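PDB 1WEK: hypothetical protein TT1465 from Thermus thermophilus, which is of unknown function but belongs to the SLOG clan of Rossmann-like proteins and packs as an assembly of six chains. Local coordinates for residues Y59-A64 against V136-G141; V72-G77 against E82-G87; G97-L102 against Q106-Y111. All coordinates share one frame; numbering follows the deposited sequence.

Interaction 1. Residues Y59-A64 against V136-G141; sequences YRLGRA and VFLPGG. With PO4 (phosphate ion), chain G.
The G141 backbone N gives the shortest polar bond of this contact, 2.6 Å to O1 of the phosphate ion. The N-H points well at the oxygen, at 158°. The same ion is also hydrogen-bonded by A46 N, G143 N and T144 OG1. G141 is the N-cap residue of helix 142-156, so the phosphate sits at the start of that helix. The ion probably comes from the crystallisation liquor. Residues P139 to E147 match the PGGxGTxxE signature of this family.

The contact between the two segments is apolar and small. L61 on helix 53-68 meets V136 on strand 132-137 tip to tip. L61 CD1 lies 3.5 Å from V136 CG1. That methyl is anti to the V136 backbone N (chi1 -169°), which places it on the side of L61. L138 joins more loosely, with its CD1 4.2 Å from L61 CD1.

F137 points away and stacks on F43, against helix 142-156. On the L61 side, V207 of helix 203-211 packs on L61, and V206 on V136. L168 of strand 165-168 touches L61, V136 and L138, while V80 and V84 of helix 79-90 cover L138.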
ATOM      1  N   TYR A  59     -37.091 -20.064  -0.635  1.00 18.29           N
ATOM      2  CA  TYR A  59     -36.546 -21.379  -0.918  1.00 18.32           C
ATOM      3  C   TYR A  59     -36.761 -21.708  -2.395  1.00 15.92           C
ATOM      4  O   TYR A  59     -35.834 -22.148  -3.056  1.00 15.42           O
ATOM      5  CB  TYR A  59     -37.171 -22.461  -0.031  1.00 17.96           C
ATOM      6  CG  TYR A  59     -36.561 -23.817  -0.299  1.00 21.97           C
ATOM      7  CD1 TYR A  59     -37.003 -24.602  -1.365  1.00 23.90           C
ATOM      8  CD2 TYR A  59     -35.475 -24.273   0.447  1.00 20.35           C
ATOM      9  CE1 TYR A  59     -36.376 -25.796  -1.687  1.00 22.74           C
ATOM     10  CE2 TYR A  59     -34.839 -25.470   0.131  1.00 24.74           C
ATOM     11  CZ  TYR A  59     -35.292 -26.222  -0.943  1.00 22.84           C
ATOM     12  OH  TYR A  59     -34.623 -27.362  -1.312  1.00 28.08           O
ATOM     13  N   ARG A  60     -37.965 -21.461  -2.909  1.00 14.45           N
ATOM     14  CA  ARG A  60     -38.284 -21.734  -4.313  1.00 15.25           C
ATOM     15  C   ARG A  60     -37.403 -20.943  -5.279  1.00 14.85           C
ATOM     16  O   ARG A  60     -36.931 -21.490  -6.279  1.00 16.15           O
ATOM     17  CB  ARG A  60     -39.769 -21.434  -4.610  1.00 16.71           C
ATOM     18  CG  ARG A  60     -40.794 -22.287  -3.848  1.00 18.01           C
ATOM     19  CD  ARG A  60     -42.089 -22.423  -4.656  1.00 23.51           C
ATOM     20  NE  ARG A  60     -42.781 -21.149  -4.827  1.00 29.71           N
ATOM     21  CZ  ARG A  60     -43.485 -20.794  -5.901  1.00 31.70           C
ATOM     22  NH1 ARG A  60     -43.604 -21.612  -6.939  1.00 24.49           N
ATOM     23  NH2 ARG A  60     -44.086 -19.609  -5.928  1.00 31.94           N
ATOM     24  N   LEU A  61     -37.197 -19.656  -4.993  1.00 16.01           N
ATOM     25  CA  LEU A  61     -36.362 -18.786  -5.827  1.00 13.78           C
ATOM     26  C   LEU A  61     -34.944 -19.342  -5.850  1.00 16.00           C
ATOM     27  O   LEU A  61     -34.337 -19.474  -6.905  1.00 15.91           O
ATOM     28  CB  LEU A  61     -36.295 -17.377  -5.235  1.00 16.39           C
ATOM     29  CG  LEU A  61     -36.240 -16.114  -6.095  1.00 15.87           C
ATOM     30  CD1 LEU A  61     -35.364 -15.104  -5.385  1.00 13.63           C
ATOM     31  CD2 LEU A  61     -35.723 -16.392  -7.480  1.00 12.66           C
ATOM     32  N   GLY A  62     -34.417 -19.638  -4.663  1.00 14.41           N
ATOM     33  CA  GLY A  62     -33.071 -20.169  -4.563  1.00 15.69           C
ATOM     34  C   GLY A  62     -32.914 -21.431  -5.387  1.00 18.65           C
ATOM     35  O   GLY A  62     -31.952 -21.572  -6.134  1.00 19.28           O
ATOM     36  N   ARG A  63     -33.860 -22.351  -5.245  1.00 17.34           N
ATOM     37  CA  ARG A  63     -33.835 -23.593  -6.002  1.00 22.00           C
ATOM     38  C   ARG A  63     -33.973 -23.358  -7.525  1.00 21.55           C
ATOM     39  O   ARG A  63     -33.285 -24.000  -8.330  1.00 23.81           O
ATOM     40  CB  ARG A  63     -34.961 -24.508  -5.518  1.00 19.89           C
ATOM     41  CG  ARG A  63     -35.200 -25.704  -6.407  1.00 18.34           C
ATOM     42  CD  ARG A  63     -36.685 -25.997  -6.501  1.00 23.69           C
ATOM     43  NE  ARG A  63     -37.153 -26.853  -5.421  1.00 22.22           N
ATOM     44  CZ  ARG A  63     -38.366 -26.784  -4.882  1.00 20.87           C
ATOM     45  NH1 ARG A  63     -39.246 -25.881  -5.305  1.00 14.01           N
ATOM     46  NH2 ARG A  63     -38.711 -27.652  -3.942  1.00 20.08           N
ATOM     47  N   ALA A  64     -34.865 -22.453  -7.921  1.00 20.17           N
ATOM     48  CA  ALA A  64     -35.067 -22.179  -9.346  1.00 16.49           C
ATOM     49  C   ALA A  64     -33.818 -21.596 -10.010  1.00 17.26           C
ATOM     50  O   ALA A  64     -33.408 -22.043 -11.087  1.00 17.30           O
ATOM     51  CB  ALA A  64     -36.222 -21.252  -9.531  1.00  7.52           C
ATOM     52  N   VAL A 136     -32.886  -9.454  -6.571  1.00 17.70           N
ATOM     53  CA  VAL A 136     -34.232  -9.852  -6.176  1.00 15.02           C
ATOM     54  C   VAL A 136     -34.474  -9.455  -4.709  1.00 14.39           C
ATOM     55  O   VAL A 136     -33.744  -9.864  -3.803  1.00 14.16           O
ATOM     56  CB  VAL A 136     -34.442 -11.378  -6.316  1.00 14.39           C
ATOM     57  CG1 VAL A 136     -35.931 -11.712  -6.168  1.00 12.49           C
ATOM     58  CG2 VAL A 136     -33.921 -11.865  -7.687  1.00 18.23           C
ATOM     59  N   PHE A 137     -35.505  -8.663  -4.474  1.00 13.95           N
ATOM     60  CA  PHE A 137     -35.821  -8.252  -3.107  1.00 15.15           C
ATOM     61  C   PHE A 137     -37.098  -8.913  -2.579  1.00 16.91           C
ATOM     62  O   PHE A 137     -38.194  -8.666  -3.082  1.00 15.07           O
ATOM     63  CB  PHE A 137     -35.907  -6.725  -3.044  1.00  7.44           C
ATOM     64  CG  PHE A 137     -34.598  -6.048  -3.378  1.00  4.73           C
ATOM     65  CD1 PHE A 137     -34.233  -5.822  -4.699  1.00  1.34           C
ATOM     66  CD2 PHE A 137     -33.683  -5.752  -2.378  1.00  5.71           C
ATOM     67  CE1 PHE A 137     -32.969  -5.319  -5.027  1.00  5.25           C
ATOM     68  CE2 PHE A 137     -32.405  -5.246  -2.694  1.00 11.83           C
ATOM     69  CZ  PHE A 137     -32.050  -5.034  -4.028  1.00  7.93           C
ATOM     70  N   LEU A 138     -36.943  -9.779  -1.574  1.00 16.61           N
ATOM     71  CA  LEU A 138     -38.093 -10.454  -0.974  1.00 17.61           C
ATOM     72  C   LEU A 138     -38.506  -9.672   0.273  1.00 15.86           C
ATOM     73  O   LEU A 138     -37.759  -8.806   0.734  1.00 14.75           O
ATOM     74  CB  LEU A 138     -37.718 -11.902  -0.604  1.00 19.85           C
ATOM     75  CG  LEU A 138     -37.508 -12.862  -1.780  1.00 20.02           C
ATOM     76  CD1 LEU A 138     -36.265 -13.733  -1.561  1.00 20.34           C
ATOM     77  CD2 LEU A 138     -38.744 -13.724  -1.941  1.00 21.17           C
ATOM     78  N   PRO A 139     -39.722  -9.912   0.803  1.00 14.97           N
ATOM     79  CA  PRO A 139     -40.081  -9.153   2.009  1.00 10.27           C
ATOM     80  C   PRO A 139     -38.913  -9.183   2.994  1.00 10.93           C
ATOM     81  O   PRO A 139     -38.278 -10.238   3.201  1.00  6.34           O
ATOM     82  CB  PRO A 139     -41.297  -9.904   2.531  1.00  5.42           C
ATOM     83  CG  PRO A 139     -42.013 -10.266   1.248  1.00  3.42           C
ATOM     84  CD  PRO A 139     -40.873 -10.694   0.310  1.00 12.77           C
ATOM     85  N   GLY A 140     -38.624  -8.019   3.563  1.00  9.15           N
ATOM     86  CA  GLY A 140     -37.543  -7.858   4.519  1.00 10.93           C
ATOM     87  C   GLY A 140     -37.793  -6.593   5.340  1.00 14.76           C
ATOM     88  O   GLY A 140     -38.897  -6.026   5.300  1.00 13.12           O
ATOM     89  N   GLY A 141     -36.778  -6.159   6.084  1.00 15.65           N
ATOM     90  CA  GLY A 141     -36.899  -4.978   6.924  1.00 13.62           C
ATOM     91  C   GLY A 141     -35.894  -3.901   6.566  1.00 15.21           C
ATOM     92  O   GLY A 141     -35.713  -3.602   5.392  1.00 17.66           O
TER
HETATM   93  P   PO4 G 501     -33.429  -7.207   7.256  1.00 20.22           P
HETATM   94  O1  PO4 G 501     -34.244  -6.877   6.054  1.00 17.95           O
HETATM   95  O2  PO4 G 501     -34.026  -8.372   7.962  1.00 16.82           O
HETATM   96  O3  PO4 G 501     -33.404  -6.033   8.167  1.00 19.77           O
HETATM   97  O4  PO4 G 501     -32.043  -7.544   6.838  1.00 20.63           O

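Interaction 2. Residues V72-G77 against E82-G87; sequences VVTGGG and EAVNRG
T74 and N85 join the strand and the helix of a beta-alpha-beta unit. Strand 71-74 leads through a glycine-rich turn into helix 79-90, and strand 95-100 completes the unit. T74 OG1 donates to N85 OD1 at 2.5 Å. The hydroxyl reaches the carbonyl from the side, with a C=O...donor angle of 114°, and is tilted 19° from its plane. T74 OG1 lies between its own backbone N and carbonyl carbon. From there it also accepts a bond from G76 N, 3.0 Å away, which makes an ST turn. One hydroxyl therefore links the turn to the helix.

G75, G76 and G77 form the glycine-rich loop between strand 71-74 and helix 79-90 of this Rossmann-like fold. Segments 72-74 and 82-87 run nearly antiparallel, at 156°, with axes 8.6 Å apart at closest approach. V84 points at the strand. Its CG1 rests 3.9 Å from T74 CG2 and 4.2 Å from V72 CB. V72 CG2 lies 4.0 Å from V84 O. At the turn, E82 CB comes within 3.6 Å of G77 O.

The N85 amide is buried and held at both ends. OD1 also accepts from N109 ND2, while ND2 bonds S95 OG and V96 O of the next strand.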
ATOM      1  N   VAL A  72     -26.364 -18.000  -6.321  1.00 17.09           N
ATOM      2  CA  VAL A  72     -27.014 -16.963  -5.537  1.00 18.79           C
ATOM      3  C   VAL A  72     -26.033 -16.397  -4.526  1.00 19.22           C
ATOM      4  O   VAL A  72     -25.186 -17.123  -3.989  1.00 19.84           O
ATOM      5  CB  VAL A  72     -28.268 -17.482  -4.786  1.00 16.63           C
ATOM      6  CG1 VAL A  72     -29.292 -17.974  -5.780  1.00 18.35           C
ATOM      7  CG2 VAL A  72     -27.889 -18.584  -3.810  1.00 19.34           C
ATOM      8  N   VAL A  73     -26.137 -15.092  -4.305  1.00 17.16           N
ATOM      9  CA  VAL A  73     -25.299 -14.385  -3.348  1.00 14.04           C
ATOM     10  C   VAL A  73     -26.243 -13.687  -2.373  1.00 15.67           C
ATOM     11  O   VAL A  73     -27.095 -12.894  -2.792  1.00 16.73           O
ATOM     12  CB  VAL A  73     -24.424 -13.332  -4.045  1.00 14.31           C
ATOM     13  CG1 VAL A  73     -23.517 -12.664  -3.033  1.00 15.18           C
ATOM     14  CG2 VAL A  73     -23.599 -13.982  -5.140  1.00 14.90           C
ATOM     15  N   THR A  74     -26.119 -14.011  -1.087  1.00 11.72           N
ATOM     16  CA  THR A  74     -26.959 -13.420  -0.050  1.00 14.06           C
ATOM     17  C   THR A  74     -26.049 -12.920   1.070  1.00 15.40           C
ATOM     18  O   THR A  74     -24.824 -13.062   0.996  1.00 13.61           O
ATOM     19  CB  THR A  74     -27.915 -14.447   0.587  1.00 12.54           C
ATOM     20  OG1 THR A  74     -27.166 -15.321   1.446  1.00 11.46           O
ATOM     21  CG2 THR A  74     -28.626 -15.251  -0.454  1.00  9.68           C
ATOM     22  N   GLY A  75     -26.648 -12.344   2.109  1.00 13.28           N
ATOM     23  CA  GLY A  75     -25.859 -11.864   3.232  1.00 14.16           C
ATOM     24  C   GLY A  75     -25.473 -12.985   4.198  1.00 17.38           C
ATOM     25  O   GLY A  75     -24.932 -12.728   5.282  1.00 18.15           O
ATOM     26  N   GLY A  76     -25.760 -14.229   3.817  1.00 17.10           N
ATOM     27  CA  GLY A  76     -25.413 -15.371   4.655  1.00 17.36           C
ATOM     28  C   GLY A  76     -26.144 -15.499   5.982  1.00 19.05           C
ATOM     29  O   GLY A  76     -25.850 -16.414   6.751  1.00 19.05           O
ATOM     30  N   GLY A  77     -27.099 -14.605   6.251  1.00 18.16           N
ATOM     31  CA  GLY A  77     -27.829 -14.653   7.508  1.00 17.71           C
ATOM     32  C   GLY A  77     -29.001 -15.620   7.576  1.00 22.12           C
ATOM     33  O   GLY A  77     -29.102 -16.525   6.739  1.00 23.19           O
ATOM     34  N   GLU A  82     -31.335 -17.409   4.469  1.00 15.68           N
ATOM     35  CA  GLU A  82     -31.083 -18.818   4.683  1.00 18.19           C
ATOM     36  C   GLU A  82     -31.868 -19.651   3.666  1.00 18.95           C
ATOM     37  O   GLU A  82     -31.292 -20.475   2.958  1.00 16.37           O
ATOM     38  CB  GLU A  82     -31.475 -19.212   6.105  1.00 21.40           C
ATOM     39  CG  GLU A  82     -31.315 -20.693   6.395  1.00 28.18           C
ATOM     40  CD  GLU A  82     -31.177 -20.977   7.878  1.00 33.98           C
ATOM     41  OE1 GLU A  82     -30.822 -22.117   8.229  1.00 37.12           O
ATOM     42  OE2 GLU A  82     -31.420 -20.062   8.696  1.00 36.12           O
ATOM     43  N   ALA A  83     -33.177 -19.417   3.574  1.00 18.32           N
ATOM     44  CA  ALA A  83     -34.002 -20.160   2.631  1.00 16.65           C
ATOM     45  C   ALA A  83     -33.450 -20.055   1.211  1.00 18.45           C
ATOM     46  O   ALA A  83     -33.403 -21.053   0.486  1.00 13.76           O
ATOM     47  CB  ALA A  83     -35.437 -19.656   2.669  1.00 15.18           C
ATOM     48  N   VAL A  84     -33.043 -18.849   0.807  1.00 18.76           N
ATOM     49  CA  VAL A  84     -32.505 -18.669  -0.539  1.00 18.22           C
ATOM     50  C   VAL A  84     -31.205 -19.448  -0.743  1.00 16.99           C
ATOM     51  O   VAL A  84     -31.019 -20.052  -1.788  1.00 17.84           O
ATOM     52  CB  VAL A  84     -32.228 -17.189  -0.865  1.00 17.88           C
ATOM     53  CG1 VAL A  84     -31.546 -17.090  -2.241  1.00  9.53           C
ATOM     54  CG2 VAL A  84     -33.530 -16.389  -0.847  1.00 13.64           C
ATOM     55  N   ASN A  85     -30.303 -19.414   0.238  1.00 15.87           N
ATOM     56  CA  ASN A  85     -29.039 -20.159   0.144  1.00 15.81           C
ATOM     57  C   ASN A  85     -29.335 -21.663   0.142  1.00 19.48           C
ATOM     58  O   ASN A  85     -28.698 -22.444  -0.578  1.00 18.83           O
ATOM     59  CB  ASN A  85     -28.130 -19.865   1.336  1.00 13.14           C
ATOM     60  CG  ASN A  85     -27.463 -18.507   1.259  1.00 15.18           C
ATOM     61  OD1 ASN A  85     -27.631 -17.678   2.147  1.00 16.35           O
ATOM     62  ND2 ASN A  85     -26.680 -18.284   0.211  1.00 14.59           N
ATOM     63  N   ARG A  86     -30.299 -22.063   0.972  1.00 20.32           N
ATOM     64  CA  ARG A  86     -30.685 -23.461   1.087  1.00 22.56           C
ATOM     65  C   ARG A  86     -31.256 -24.009  -0.212  1.00 21.81           C
ATOM     66  O   ARG A  86     -30.883 -25.093  -0.655  1.00 23.60           O
ATOM     67  CB  ARG A  86     -31.713 -23.635   2.198  1.00 21.64           C
ATOM     68  CG  ARG A  86     -31.958 -25.090   2.581  1.00 21.96           C
ATOM     69  CD  ARG A  86     -32.956 -25.182   3.728  1.00 26.86           C
ATOM     70  NE  ARG A  86     -33.074 -26.535   4.254  1.00 31.08           N
ATOM     71  CZ  ARG A  86     -33.860 -26.866   5.275  1.00 34.19           C
ATOM     72  NH1 ARG A  86     -34.594 -25.936   5.872  1.00 29.99           N
ATOM     73  NH2 ARG A  86     -33.913 -28.125   5.695  1.00 32.54           N
ATOM     74  N   GLY A  87     -32.168 -23.260  -0.814  1.00 18.35           N
ATOM     75  CA  GLY A  87     -32.760 -23.710  -2.054  1.00 19.80           C
ATOM     76  C   GLY A  87     -31.691 -23.960  -3.094  1.00 18.82           C
ATOM     77  O   GLY A  87     -31.739 -24.955  -3.821  1.00 23.17           O
TER

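Interaction 3. Residues G97-L102 against Q106-Y111; sequences GLNIEL and QKPNPY
N99 and P108 make the nearest approach between residues 97-102 and 106-111. The contact is van der Waals. N99 ND2 lies 3.4 Å from P108 CB and 3.7 Å from P108 CA. The two side chains cross at about a right angle. N99 CB points toward the loop. A chi1 of -47°, with CG beside the backbone N, carries the amide so that ND2 lies against P108 CB. Further along, L102 CD1 comes 4.4 Å from Q106 NE2, a loose touch near the surface. The two segments share no hydrogen bond.

The polar bonds lie within the loop or reach beyond both segments. N109 OD1 accepts from Y111 N at 2.7 Å, in the carbonyl plane, with a C=O...donor angle of 147°. This closes an Asx turn. N109 ND2 bonds N85 OD1 and G77 O, so one side chain both shapes the loop and ties it to the beta-alpha unit alongside. N99 OD1 is hydrogen-bonded to Q112 NE2, just past the segment, so the polar end of N99 has its partner outside the two segments.

Strand 95-100 lies between strands 71-74 and 114-118 in the central parallel sheet of the Rossmann-like fold, and the loop crosses to the latter.

P110 CD packs over one face of the Y111 ring, 3.8 Å above its plane and offset toward the rim. Across the subunit boundary, E101 O accepts a bond from K159 NZ of the second subunit, and L102 packs on T157 of that subunit.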
ATOM      1  N   GLY A  97     -22.457 -16.418   0.597  1.00 19.46           N
ATOM      2  CA  GLY A  97     -22.938 -15.631   1.712  1.00 19.81           C
ATOM      3  C   GLY A  97     -21.924 -14.548   2.009  1.00 20.28           C
ATOM      4  O   GLY A  97     -20.731 -14.830   2.131  1.00 20.10           O
ATOM      5  N   LEU A  98     -22.387 -13.306   2.087  1.00 17.91           N
ATOM      6  CA  LEU A  98     -21.504 -12.183   2.396  1.00 15.03           C
ATOM      7  C   LEU A  98     -21.878 -11.805   3.828  1.00 17.12           C
ATOM      8  O   LEU A  98     -22.519 -10.785   4.076  1.00 18.98           O
ATOM      9  CB  LEU A  98     -21.770 -11.022   1.431  1.00 19.35           C
ATOM     10  CG  LEU A  98     -21.625 -11.275  -0.079  1.00 16.70           C
ATOM     11  CD1 LEU A  98     -21.993 -10.014  -0.853  1.00 18.46           C
ATOM     12  CD2 LEU A  98     -20.197 -11.685  -0.397  1.00 16.61           C
ATOM     13  N   ASN A  99     -21.468 -12.653   4.764  1.00 16.77           N
ATOM     14  CA  ASN A  99     -21.782 -12.491   6.177  1.00 17.29           C
ATOM     15  C   ASN A  99     -21.234 -11.222   6.798  1.00 20.00           C
ATOM     16  O   ASN A  99     -20.070 -10.863   6.608  1.00 23.60           O
ATOM     17  CB  ASN A  99     -21.301 -13.728   6.946  1.00 14.37           C
ATOM     18  CG  ASN A  99     -21.714 -15.026   6.263  1.00 16.94           C
ATOM     19  OD1 ASN A  99     -21.012 -15.519   5.382  1.00 26.21           O
ATOM     20  ND2 ASN A  99     -22.870 -15.561   6.639  1.00 18.12           N
ATOM     21  N   ILE A 100     -22.088 -10.539   7.546  1.00 17.53           N
ATOM     22  CA  ILE A 100     -21.695  -9.300   8.183  1.00 19.55           C
ATOM     23  C   ILE A 100     -21.488  -9.521   9.678  1.00 19.09           C
ATOM     24  O   ILE A 100     -22.312 -10.148  10.335  1.00 19.82           O
ATOM     25  CB  ILE A 100     -22.770  -8.227   7.966  1.00 18.97           C
ATOM     26  CG1 ILE A 100     -22.332  -6.916   8.611  1.00 20.71           C
ATOM     27  CG2 ILE A 100     -24.092  -8.712   8.521  1.00 21.05           C
ATOM     28  CD1 ILE A 100     -21.147  -6.263   7.929  1.00 21.20           C
ATOM     29  N   GLU A 101     -20.377  -9.023  10.211  1.00 18.84           N
ATOM     30  CA  GLU A 101     -20.091  -9.177  11.632  1.00 23.93           C
ATOM     31  C   GLU A 101     -20.807  -8.088  12.431  1.00 23.89           C
ATOM     32  O   GLU A 101     -20.520  -6.900  12.265  1.00 24.53           O
ATOM     33  CB  GLU A 101     -18.584  -9.111  11.857  1.00 28.83           C
ATOM     34  CG  GLU A 101     -17.819  -9.934  10.820  1.00 37.75           C
ATOM     35  CD  GLU A 101     -16.354 -10.128  11.161  1.00 42.66           C
ATOM     36  OE1 GLU A 101     -16.068 -10.739  12.216  1.00 49.20           O
ATOM     37  OE2 GLU A 101     -15.493  -9.679  10.374  1.00 43.55           O
ATOM     38  N   LEU A 102     -21.733  -8.505  13.296  1.00 23.80           N
ATOM     39  CA  LEU A 102     -22.513  -7.578  14.108  1.00 26.11           C
ATOM     40  C   LEU A 102     -22.347  -7.760  15.610  1.00 28.97           C
ATOM     41  O   LEU A 102     -22.030  -8.854  16.088  1.00 28.09           O
ATOM     42  CB  LEU A 102     -24.005  -7.697  13.775  1.00 23.87           C
ATOM     43  CG  LEU A 102     -24.499  -7.417  12.351  1.00 22.17           C
ATOM     44  CD1 LEU A 102     -26.039  -7.494  12.313  1.00 16.17           C
ATOM     45  CD2 LEU A 102     -24.023  -6.050  11.910  1.00 24.30           C
ATOM     46  N   GLN A 106     -25.621 -12.838  14.454  1.00 55.14           N
ATOM     47  CA  GLN A 106     -26.604 -13.808  14.001  1.00 54.05           C
ATOM     48  C   GLN A 106     -25.630 -14.854  13.461  1.00 50.51           C
ATOM     49  O   GLN A 106     -24.542 -14.494  13.005  1.00 49.04           O
ATOM     50  CB  GLN A 106     -27.467 -13.217  12.875  1.00 57.92           C
ATOM     51  CG  GLN A 106     -28.492 -12.168  13.345  1.00 64.33           C
ATOM     52  CD  GLN A 106     -29.274 -11.522  12.199  1.00 66.42           C
ATOM     53  OE1 GLN A 106     -29.702 -12.202  11.268  1.00 68.66           O
ATOM     54  NE2 GLN A 106     -29.477 -10.205  12.278  1.00 67.43           N
ATOM     55  N   LYS A 107     -25.977 -16.132  13.528  1.00 46.64           N
ATOM     56  CA  LYS A 107     -25.056 -17.156  13.034  1.00 44.13           C
ATOM     57  C   LYS A 107     -25.192 -17.353  11.526  1.00 39.13           C
ATOM     58  O   LYS A 107     -26.295 -17.294  10.983  1.00 39.71           O
ATOM     59  CB  LYS A 107     -25.300 -18.491  13.748  1.00 45.84           C
ATOM     60  CG  LYS A 107     -25.615 -18.372  15.233  1.00 48.89           C
ATOM     61  CD  LYS A 107     -27.006 -17.783  15.457  1.00 51.14           C
ATOM     62  CE  LYS A 107     -27.370 -17.742  16.933  1.00 52.68           C
ATOM     63  NZ  LYS A 107     -27.423 -19.107  17.527  1.00 51.15           N
ATOM     64  N   PRO A 108     -24.066 -17.592  10.830  1.00 35.38           N
ATOM     65  CA  PRO A 108     -24.081 -17.800   9.373  1.00 32.08           C
ATOM     66  C   PRO A 108     -24.874 -19.069   9.083  1.00 28.65           C
ATOM     67  O   PRO A 108     -24.673 -20.081   9.756  1.00 32.05           O
ATOM     68  CB  PRO A 108     -22.600 -17.989   9.020  1.00 27.69           C
ATOM     69  CG  PRO A 108     -21.861 -17.390  10.184  1.00 30.87           C
ATOM     70  CD  PRO A 108     -22.708 -17.770  11.367  1.00 33.28           C
ATOM     71  N   ASN A 109     -25.769 -19.040   8.100  1.00 24.34           N
ATOM     72  CA  ASN A 109     -26.528 -20.248   7.816  1.00 22.48           C
ATOM     73  C   ASN A 109     -25.560 -21.328   7.310  1.00 24.38           C
ATOM     74  O   ASN A 109     -24.404 -21.041   6.987  1.00 22.44           O
ATOM     75  CB  ASN A 109     -27.694 -19.960   6.845  1.00 18.09           C
ATOM     76  CG  ASN A 109     -27.255 -19.667   5.413  1.00 21.62           C
ATOM     77  OD1 ASN A 109     -26.661 -20.513   4.741  1.00 22.18           O
ATOM     78  ND2 ASN A 109     -27.593 -18.470   4.922  1.00 13.03           N
ATOM     79  N   PRO A 110     -25.998 -22.590   7.278  1.00 22.93           N
ATOM     80  CA  PRO A 110     -25.075 -23.626   6.808  1.00 23.34           C
ATOM     81  C   PRO A 110     -25.198 -23.987   5.338  1.00 24.50           C
ATOM     82  O   PRO A 110     -24.729 -25.053   4.922  1.00 28.53           O
ATOM     83  CB  PRO A 110     -25.412 -24.828   7.693  1.00 22.72           C
ATOM     84  CG  PRO A 110     -26.478 -24.327   8.674  1.00 26.99           C
ATOM     85  CD  PRO A 110     -27.140 -23.189   7.978  1.00 23.23           C
ATOM     86  N   TYR A 111     -25.806 -23.116   4.545  1.00 19.67           N
ATOM     87  CA  TYR A 111     -26.000 -23.433   3.139  1.00 19.49           C
ATOM     88  C   TYR A 111     -25.192 -22.573   2.191  1.00 20.63           C
ATOM     89  O   TYR A 111     -25.689 -22.149   1.153  1.00 19.85           O
ATOM     90  CB  TYR A 111     -27.484 -23.336   2.797  1.00 16.76           C
ATOM     91  CG  TYR A 111     -28.349 -24.113   3.752  1.00 17.36           C
ATOM     92  CD1 TYR A 111     -29.215 -23.462   4.628  1.00 11.32           C
ATOM     93  CD2 TYR A 111     -28.278 -25.503   3.809  1.00 20.11           C
ATOM     94  CE1 TYR A 111     -29.985 -24.161   5.530  1.00 11.54           C
ATOM     95  CE2 TYR A 111     -29.052 -26.227   4.728  1.00 15.81           C
ATOM     96  CZ  TYR A 111     -29.901 -25.555   5.579  1.00 21.29           C
ATOM     97  OH  TYR A 111     -30.681 -26.276   6.468  1.00 22.08           O
TER

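Of the segments described, the one on helix 53-68 comes first and opens interaction 1. That contact closes only at strand 132-137, so its loop encloses the other two. Interaction 2 closes a short loop from strand 71-74 to helix 79-90. Interaction 3 then opens on strand 95-100 and closes in the loop before strand 114-118. Interactions 2 and 3 are in series and do not cross. They meet directly, since strands 71-74 and 95-100 are neighbours in the sheet. Interaction 1 touches interaction 2 where Y59 packs on R86 and G87. Interactions 1 and 3 do not touch; their centres are about 16 Å apart. All three reach the same parallel sheet.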